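Local coordinates for protein Alpha/beta hydrolase (Xanthomonas campestris pv. campestris, PDB 2QJW) that is of unknown exact function but, as a member of the alpha/beta hydrolase superfamily, probably hydrolyses a substrate that has not been identified, at residues A[60-71]-A[87-96]. Residues are numbered along the deposited sequence; the frame is centred on the assembly and turned at random.
Sequences LQRLLEIARAAT and IAAQVSLQVP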
ATOM      1  N   LEU A  60      -0.629 -14.016  24.166  1.00 12.87           N
ATOM      2  CA  LEU A  60       0.746 -14.064  23.763  1.00 12.91           C
ATOM      3  C   LEU A  60       1.336 -15.467  23.947  1.00 13.24           C
ATOM      4  O   LEU A  60       2.058 -15.967  23.080  1.00 16.56           O
ATOM      5  CB  LEU A  60       1.634 -13.066  24.562  1.00 14.56           C
ATOM      6  CG  LEU A  60       1.328 -11.598  24.270  1.00 18.96           C
ATOM      7  CD1 LEU A  60       1.761 -10.645  25.450  1.00 19.67           C
ATOM      8  CD2 LEU A  60       1.960 -11.175  23.001  1.00 19.18           C
ATOM      9  N   GLN A  61       1.079 -16.068  25.106  1.00 15.83           N
ATOM     10  CA  GLN A  61       1.637 -17.410  25.392  1.00 13.84           C
ATOM     11  C   GLN A  61       1.043 -18.451  24.471  1.00 12.54           C
ATOM     12  O   GLN A  61       1.793 -19.294  23.964  1.00 14.30           O
ATOM     13  CB  GLN A  61       1.392 -17.792  26.850  1.00 15.13           C
ATOM     14  CG  GLN A  61       1.920 -19.190  27.207  1.00 21.16           C
ATOM     15  CD  GLN A  61       3.437 -19.271  27.194  1.00 29.82           C
ATOM     16  OE1 GLN A  61       4.122 -18.264  27.431  1.00 30.98           O
ATOM     17  NE2 GLN A  61       3.972 -20.465  26.936  1.00 34.55           N
ATOM     18  N   ARG A  62      -0.249 -18.370  24.195  1.00 13.91           N
ATOM     19  CA  ARG A  62      -0.870 -19.371  23.339  1.00 13.93           C
ATOM     20  C   ARG A  62      -0.290 -19.270  21.918  1.00 14.49           C
ATOM     21  O   ARG A  62       0.047 -20.296  21.288  1.00 12.58           O
ATOM     22  CB  ARG A  62      -2.349 -19.212  23.332  1.00 10.79           C
ATOM     23  CG  ARG A  62      -3.087 -20.189  22.442  1.00 11.28           C
ATOM     24  CD  ARG A  62      -4.553 -20.143  22.576  1.00 11.92           C
ATOM     25  NE  ARG A  62      -4.965 -20.524  23.929  1.00 12.97           N
ATOM     26  CZ  ARG A  62      -6.190 -20.295  24.388  1.00 12.41           C
ATOM     27  NH1 ARG A  62      -7.122 -19.777  23.607  1.00 13.72           N
ATOM     28  NH2 ARG A  62      -6.503 -20.616  25.636  1.00 13.56           N
ATOM     29  N   LEU A  63      -0.237 -18.058  21.364  1.00 12.60           N
ATOM     30  CA  LEU A  63       0.353 -17.888  20.042  1.00 11.41           C
ATOM     31  C   LEU A  63       1.811 -18.300  19.999  1.00 12.26           C
ATOM     32  O   LEU A  63       2.229 -18.896  19.029  1.00 13.42           O
ATOM     33  CB  LEU A  63       0.181 -16.454  19.551  1.00 12.79           C
ATOM     34  CG  LEU A  63       0.682 -16.184  18.154  1.00 10.17           C
ATOM     35  CD1 LEU A  63       0.105 -17.160  17.103  1.00 12.62           C
ATOM     36  CD2 LEU A  63       0.376 -14.746  17.741  1.00 12.32           C
ATOM     37  N   LEU A  64       2.611 -17.970  21.042  1.00 12.65           N
ATOM     38  CA  LEU A  64       4.004 -18.345  21.089  1.00 15.37           C
ATOM     39  C   LEU A  64       4.144 -19.879  20.954  1.00 12.55           C
ATOM     40  O   LEU A  64       4.963 -20.371  20.176  1.00 14.58           O
ATOM     41  CB  LEU A  64       4.608 -17.874  22.420  1.00 16.34           C
ATOM     42  CG  LEU A  64       6.052 -18.271  22.741  1.00 24.53           C
ATOM     43  CD1 LEU A  64       6.951 -17.736  21.658  1.00 25.03           C
ATOM     44  CD2 LEU A  64       6.430 -17.733  24.139  1.00 23.54           C
ATOM     45  N   GLU A  65       3.300 -20.598  21.676  0.50 12.34           N
ATOM     46  CA  GLU A  65       3.379 -22.054  21.674  0.50 12.99           C
ATOM     47  C   GLU A  65       3.055 -22.618  20.304  0.50 13.14           C
ATOM     48  O   GLU A  65       3.736 -23.526  19.803  0.50 15.08           O
ATOM     49  CB  GLU A  65       2.447 -22.604  22.753  0.50 12.34           C
ATOM     50  CG  GLU A  65       3.074 -22.392  24.149  0.50 16.45           C
ATOM     51  CD  GLU A  65       2.214 -22.896  25.322  0.50 16.77           C
ATOM     52  OE1 GLU A  65       1.165 -23.529  25.098  0.50 31.72           O
ATOM     53  OE2 GLU A  65       2.626 -22.658  26.472  0.50 27.27           O
ATOM     54  N   ILE A  66       2.017 -22.071  19.672  1.00 13.86           N
ATOM     55  CA  ILE A  66       1.628 -22.484  18.360  1.00 13.22           C
ATOM     56  C   ILE A  66       2.681 -22.158  17.290  1.00 13.27           C
ATOM     57  O   ILE A  66       2.994 -22.961  16.371  1.00 13.16           O
ATOM     58  CB  ILE A  66       0.240 -21.855  17.993  1.00 12.50           C
ATOM     59  CG1 ILE A  66      -0.864 -22.440  18.899  1.00 13.35           C
ATOM     60  CG2 ILE A  66      -0.134 -22.104  16.576  1.00 11.75           C
ATOM     61  CD1 ILE A  66      -2.254 -21.720  18.784  1.00 14.56           C
ATOM     62  N   ALA A  67       3.268 -20.962  17.389  1.00 11.97           N
ATOM     63  CA  ALA A  67       4.302 -20.597  16.420  1.00 11.34           C
ATOM     64  C   ALA A  67       5.550 -21.415  16.572  1.00 12.71           C
ATOM     65  O   ALA A  67       6.141 -21.836  15.567  1.00 13.77           O
ATOM     66  CB  ALA A  67       4.604 -19.091  16.600  1.00 12.01           C
ATOM     67  N   ARG A  68       5.972 -21.621  17.813  1.00 14.07           N
ATOM     68  CA  ARG A  68       7.162 -22.422  18.088  1.00 17.08           C
ATOM     69  C   ARG A  68       6.997 -23.797  17.478  1.00 18.54           C
ATOM     70  O   ARG A  68       7.901 -24.260  16.753  1.00 18.54           O
ATOM     71  CB  ARG A  68       7.360 -22.449  19.624  1.00 20.20           C
ATOM     72  CG  ARG A  68       8.434 -23.305  20.213  1.00 29.27           C
ATOM     73  CD  ARG A  68       9.774 -22.883  19.831  1.00 26.01           C
ATOM     74  NE  ARG A  68      10.181 -21.548  20.302  1.00 25.48           N
ATOM     75  CZ  ARG A  68      11.341 -20.994  19.956  1.00 31.32           C
ATOM     76  NH1 ARG A  68      12.186 -21.647  19.140  1.00 24.50           N
ATOM     77  NH2 ARG A  68      11.647 -19.782  20.392  1.00 28.52           N
ATOM     78  N   ALA A  69       5.849 -24.435  17.713  1.00 15.48           N
ATOM     79  CA  ALA A  69       5.589 -25.743  17.138  1.00 17.55           C
ATOM     80  C   ALA A  69       5.726 -25.735  15.619  1.00 17.37           C
ATOM     81  O   ALA A  69       6.278 -26.651  14.988  1.00 16.73           O
ATOM     82  CB  ALA A  69       4.160 -26.237  17.547  1.00 15.33           C
ATOM     83  N   ALA A  70       5.180 -24.696  15.005  1.00 13.98           N
ATOM     84  CA  ALA A  70       5.219 -24.568  13.595  1.00 13.19           C
ATOM     85  C   ALA A  70       6.646 -24.383  13.059  1.00 12.88           C
ATOM     86  O   ALA A  70       6.987 -24.905  12.009  1.00 13.86           O
ATOM     87  CB  ALA A  70       4.282 -23.380  13.099  1.00 13.38           C
ATOM     88  N   THR A  71       7.459 -23.635  13.783  1.00 12.08           N
ATOM     89  CA  THR A  71       8.841 -23.376  13.321  1.00 13.55           C
ATOM     90  C   THR A  71       9.657 -24.652  13.424  1.00 12.57           C
ATOM     91  O   THR A  71      10.694 -24.716  12.796  1.00 14.22           O
ATOM     92  CB  THR A  71       9.573 -22.251  14.053  1.00 14.57           C
ATOM     93  OG1 THR A  71       9.703 -22.605  15.432  1.00 16.09           O
ATOM     94  CG2 THR A  71       8.815 -20.896  13.812  1.00 12.20           C
ATOM     95  N   ILE A  87      -0.281  -9.258  19.052  1.00 11.00           N
ATOM     96  CA  ILE A  87       0.409 -10.459  19.572  1.00 11.26           C
ATOM     97  C   ILE A  87       1.311 -11.136  18.519  1.00 11.16           C
ATOM     98  O   ILE A  87       2.347 -11.705  18.847  1.00 11.58           O
ATOM     99  CB  ILE A  87      -0.559 -11.470  20.222  1.00 12.48           C
ATOM    100  CG1 ILE A  87      -1.595 -12.017  19.248  1.00 11.04           C
ATOM    101  CG2 ILE A  87      -1.213 -10.823  21.454  1.00 12.32           C
ATOM    102  CD1 ILE A  87      -2.350 -13.232  19.795  1.00 13.85           C
ATOM    103  N   ALA A  88       0.951 -11.028  17.236  1.00 11.58           N
ATOM    104  CA  ALA A  88       1.790 -11.575  16.174  1.00 11.41           C
ATOM    105  C   ALA A  88       3.116 -10.879  16.197  1.00 11.96           C
ATOM    106  O   ALA A  88       4.179 -11.473  16.140  1.00 10.69           O
ATOM    107  CB  ALA A  88       1.067 -11.433  14.802  1.00 10.23           C
ATOM    108  N   ALA A  89       3.090  -9.552  16.289  1.00 10.00           N
ATOM    109  CA  ALA A  89       4.311  -8.793  16.346  1.00 11.27           C
ATOM    110  C   ALA A  89       5.171  -9.136  17.563  1.00 10.43           C
ATOM    111  O   ALA A  89       6.338  -9.396  17.418  1.00 10.61           O
ATOM    112  CB  ALA A  89       3.978  -7.275  16.273  1.00 11.14           C
ATOM    113  N   GLN A  90       4.578  -9.213  18.719  1.00 12.15           N
ATOM    114  CA  GLN A  90       5.336  -9.521  19.936  1.00 12.82           C
ATOM    115  C   GLN A  90       5.944 -10.946  19.846  1.00 12.04           C
ATOM    116  O   GLN A  90       7.118 -11.124  20.196  1.00 14.35           O
ATOM    117  CB  GLN A  90       4.494  -9.373  21.210  1.00 15.43           C
ATOM    118  CG  GLN A  90       3.954  -7.994  21.455  1.00 15.08           C
ATOM    119  CD  GLN A  90       5.037  -6.957  21.714  1.00 21.09           C
ATOM    120  OE1 GLN A  90       6.182  -7.268  22.016  1.00 27.90           O
ATOM    121  NE2 GLN A  90       4.666  -5.718  21.605  1.00 25.15           N
ATOM    122  N   VAL A  91       5.167 -11.886  19.303  1.00 12.57           N
ATOM    123  CA  VAL A  91       5.634 -13.264  19.192  1.00 13.77           C
ATOM    124  C   VAL A  91       6.776 -13.374  18.215  1.00 14.11           C
ATOM    125  O   VAL A  91       7.664 -14.204  18.411  1.00 15.87           O
ATOM    126  CB  VAL A  91       4.457 -14.242  18.886  1.00 12.54           C
ATOM    127  CG1 VAL A  91       4.960 -15.654  18.432  1.00 13.69           C
ATOM    128  CG2 VAL A  91       3.565 -14.302  20.131  1.00 14.70           C
ATOM    129  N   SER A  92       6.845 -12.520  17.172  1.00 12.99           N
ATOM    130  CA  SER A  92       7.956 -12.594  16.240  1.00 13.95           C
ATOM    131  C   SER A  92       9.322 -12.341  16.906  1.00 14.83           C
ATOM    132  O   SER A  92      10.327 -12.732  16.351  1.00 17.50           O
ATOM    133  CB  SER A  92       7.804 -11.606  15.075  1.00 14.40           C
ATOM    134  OG  SER A  92       7.957 -10.252  15.473  1.00 13.33           O
ATOM    135  N   LEU A  93       9.296 -11.659  18.049  1.00 16.30           N
ATOM    136  CA  LEU A  93      10.446 -11.327  18.889  1.00 19.48           C
ATOM    137  C   LEU A  93      10.969 -12.553  19.632  1.00 22.64           C
ATOM    138  O   LEU A  93      12.126 -12.518  20.089  1.00 24.67           O
ATOM    139  CB  LEU A  93      10.085 -10.271  19.926  1.00 22.81           C
ATOM    140  CG  LEU A  93       9.464  -8.880  19.562  1.00 22.54           C
ATOM    141  CD1 LEU A  93       8.870  -8.161  20.790  1.00 22.77           C
ATOM    142  CD2 LEU A  93      10.486  -8.057  18.924  1.00 24.85           C
ATOM    143  N   GLN A  94      10.153 -13.610  19.693  1.00 18.07           N
ATOM    144  CA  GLN A  94      10.454 -14.825  20.465  1.00 17.33           C
ATOM    145  C   GLN A  94      10.633 -16.119  19.702  1.00 17.59           C
ATOM    146  O   GLN A  94      11.073 -17.105  20.301  1.00 19.24           O
ATOM    147  CB  GLN A  94       9.290 -14.989  21.472  1.00 16.76           C
ATOM    148  CG  GLN A  94       9.282 -13.867  22.481  1.00 23.23           C
ATOM    149  CD  GLN A  94       8.483 -14.209  23.747  1.00 35.43           C
ATOM    150  OE1 GLN A  94       7.558 -13.506  24.108  1.00 44.17           O
ATOM    151  NE2 GLN A  94       8.830 -15.321  24.389  1.00 35.72           N
ATOM    152  N   VAL A  95      10.266 -16.137  18.421  0.50 16.04           N
ATOM    153  CA  VAL A  95      10.373 -17.280  17.561  0.50 14.82           C
ATOM    154  C   VAL A  95      10.956 -16.826  16.205  0.50 15.08           C
ATOM    155  O   VAL A  95      10.778 -15.681  15.819  0.50 15.10           O
ATOM    156  CB  VAL A  95       8.975 -17.996  17.377  0.50 17.94           C
ATOM    157  CG1 VAL A  95       8.106 -17.324  16.304  0.50 16.62           C
ATOM    158  CG2 VAL A  95       9.157 -19.454  17.051  0.50 21.36           C
ATOM    159  N   PRO A  96      11.685 -17.677  15.490  1.00 13.73           N
ATOM    160  CA  PRO A  96      12.158 -17.185  14.170  1.00 14.73           C
ATOM    161  C   PRO A  96      10.954 -17.112  13.229  1.00 14.34           C
ATOM    162  O   PRO A  96      10.300 -18.120  12.958  1.00 15.65           O
ATOM    163  CB  PRO A  96      13.206 -18.197  13.754  1.00 15.06           C
ATOM    164  CG  PRO A  96      12.937 -19.411  14.528  1.00 24.88           C
ATOM    165  CD  PRO A  96      12.220 -19.036  15.773  1.00 13.98           C
TER
HETATM  166  O   HOH W   1       4.613 -14.673  24.131  1.00 38.70           O
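Val91 is the knob of this contact: its two methyls drop into a hollow formed by Leu60, Leu63, Leu64 and Ala67 on the neighbouring helix. CG1 points at the small Ala67, with Val91 CG1 and Ala67 CB 3.9 Å apart, while CG2 rests on the backbone at Leu60 O and Leu64 N. One turn earlier, Ile87 divides its branches: CG2 meets Leu60 CD2 at 3.5 Å, and the CG1 arm, held between backbone N and carbonyl carbon (chi1 62°), turns to Leu63 CD2. In the conformer described here, Val95 CG1 touches the same Ala67 methyl, next to Val91 CG1; Val95 CG2 meets Thr71 CG2 tip to tip at 3.6 Å and lies under one face of the Arg68 guanidinium. Gln94 crosses Leu64 nearly at right angles, its NE2 3.4 Å from Leu64 CD2, and a water links Gln94 OE1 to Leu60 O, weakly at the latter. Segments 60-71 and 87-92 cross at -57° against the parallel sheet of the alpha/beta-hydrolase fold, and Ile87 touches a probable GxSxG nucleophile elbow. Branched aliphatic groups make most of the interface, so its fit depends chiefly on shape, with the polar ends of Arg68 and Gln94 on the exposed side.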